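Local atomic coordinates of protein spaetzle C-106 (Drosophila melanogaster, PDB entry 4LXR), a protein that binds the Toll receptor as a disulfide-linked homodimeric cytokine, switching on the signalling that sets dorsal-ventral polarity in the embryo and antifungal defence. Residues 55-58 with 59-62. Numbering follows the deposited sequence.
Sequences DFAA and NFPQ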
loop_
_atom_site.group_PDB
_atom_site.type_symbol
_atom_site.label_atom_id
_atom_site.label_comp_id
_atom_site.label_asym_id
_atom_site.label_seq_id
_atom_site.Cartn_x
_atom_site.Cartn_y
_atom_site.Cartn_z
ATOM N N ASP C 55 13.603 -17.839 -13.861
ATOM C CA ASP C 55 13.685 -19.275 -13.611
ATOM C C ASP C 55 12.626 -19.590 -12.552
ATOM O O ASP C 55 12.088 -18.673 -11.944
ATOM C CB ASP C 55 15.090 -19.636 -13.112
ATOM C CG ASP C 55 15.426 -21.126 -13.276
ATOM O OD1 ASP C 55 14.523 -21.953 -13.575
ATOM O OD2 ASP C 55 16.614 -21.469 -13.077
ATOM N N PHE C 56 12.311 -20.869 -12.348
ATOM C CA PHE C 56 11.347 -21.283 -11.316
ATOM C C PHE C 56 10.011 -20.565 -11.438
ATOM O O PHE C 56 9.305 -20.362 -10.453
ATOM C CB PHE C 56 11.939 -21.086 -9.915
ATOM C CG PHE C 56 13.322 -21.657 -9.779
ATOM C CD1 PHE C 56 13.520 -23.035 -9.815
ATOM C CD2 PHE C 56 14.424 -20.825 -9.660
ATOM C CE1 PHE C 56 14.783 -23.569 -9.724
ATOM C CE2 PHE C 56 15.689 -21.351 -9.567
ATOM C CZ PHE C 56 15.876 -22.730 -9.596
ATOM N N ALA C 57 9.653 -20.201 -12.657
ATOM C CA ALA C 57 8.471 -19.364 -12.861
ATOM C C ALA C 57 7.471 -20.013 -13.814
ATOM O O ALA C 57 6.781 -19.316 -14.544
ATOM C CB ALA C 57 8.885 -17.985 -13.371
ATOM N N ALA C 58 7.396 -21.344 -13.784
ATOM C CA ALA C 58 6.509 -22.103 -14.666
ATOM C C ALA C 58 5.096 -22.339 -14.093
ATOM O O ALA C 58 4.268 -22.977 -14.741
ATOM C CB ALA C 58 7.156 -23.427 -15.032
ATOM N N ASN C 59 4.844 -21.856 -12.878
ATOM C CA ASN C 59 3.526 -21.945 -12.235
ATOM C C ASN C 59 2.979 -20.566 -11.812
ATOM O O ASN C 59 2.606 -20.355 -10.663
ATOM C CB ASN C 59 3.552 -22.902 -11.019
ATOM C CG ASN C 59 2.164 -23.120 -10.408
ATOM O OD1 ASN C 59 1.153 -22.914 -11.083
ATOM N ND2 ASN C 59 2.108 -23.553 -9.127
ATOM N N PHE C 60 2.940 -19.633 -12.755
ATOM C CA PHE C 60 2.244 -18.366 -12.575
ATOM C C PHE C 60 1.196 -18.312 -13.683
ATOM O O PHE C 60 1.345 -19.011 -14.689
ATOM C CB PHE C 60 3.214 -17.162 -12.649
ATOM C CG PHE C 60 4.100 -17.010 -11.417
ATOM C CD1 PHE C 60 3.598 -16.449 -10.246
ATOM C CD2 PHE C 60 5.420 -17.423 -11.439
ATOM C CE1 PHE C 60 4.402 -16.307 -9.118
ATOM C CE2 PHE C 60 6.239 -17.301 -10.303
ATOM C CZ PHE C 60 5.730 -16.738 -9.148
ATOM N N PRO C 61 0.118 -17.517 -13.482
ATOM C CA PRO C 61 -0.868 -17.241 -14.528
ATOM C C PRO C 61 -0.153 -16.787 -15.792
ATOM O O PRO C 61 0.847 -16.077 -15.682
ATOM C CB PRO C 61 -1.679 -16.087 -13.937
ATOM C CG PRO C 61 -1.590 -16.300 -12.456
ATOM C CD PRO C 61 -0.198 -16.799 -12.228
ATOM N N GLN C 62 -0.643 -17.203 -16.958
ATOM C CA GLN C 62 0.041 -16.923 -18.217
ATOM C C GLN C 62 0.278 -15.428 -18.426
ATOM O O GLN C 62 1.316 -15.037 -18.956
ATOM C CB GLN C 62 -0.736 -17.498 -19.408
ATOM C CG GLN C 62 0.126 -17.782 -20.649
ATOM C CD GLN C 62 0.915 -19.097 -20.533
ATOM O OE1 GLN C 62 0.375 -20.183 -20.780
ATOM N NE2 GLN C 62 2.193 -18.999 -20.149
HETATM O O HOH W 1 6.662 -20.987 -10.570
HETATM O O HOH W 2 4.256 -19.548 -15.507
#
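F60 folds its ring back along the chain so that the CD2-CE2 edge meets A57, three residues earlier. From CB, CG lies anti to the carbonyl carbon and beside the backbone N (chi1 -74°), a setting that carries the ring toward the preceding residues. CD2 and CE2 do the touching: CD2 stands 4.0 Å from CB of A57 and 3.9 Å from O of A57, while CE2 comes 4.0 Å from CA of A57. CA and O of A57 both lie at the ring's edge, so the alanine meets the rim of the phenyl group. Elsewhere in the chain, A57 also packs on P66 and the F60 side chain on L103.

Two waters stitch the backbone of the same bend. One donates to O of F56 at 2.7 Å and accepts from N of N59 at 3.1 Å. The other accepts from N of F60 at 3.1 Å and lies 2.7 Å from O of A57, where it can donate although other acceptors compete for its protons. Each thus links a carbonyl to the amide three residues on, a step too wide here for direct bonding. Upstream, OD1 of D55 takes the N-H of F56 at 2.8 Å through its anti side, well out of the carboxylate plane, and also forms a salt bridge to R155 of the Toll chain.

This loop of the Spaetzle domain, a member of the cystine-knot clan, runs between strands 43-47 and 67-73. The bend rests on apolar edge contacts and water bridges in place of direct i to i+3 backbone bonds, while OD1 of N59 bonds N275 of Toll, O of F60 bonds R277 of Toll, and O of N59 bonds ND2 of N59 in the second subunit.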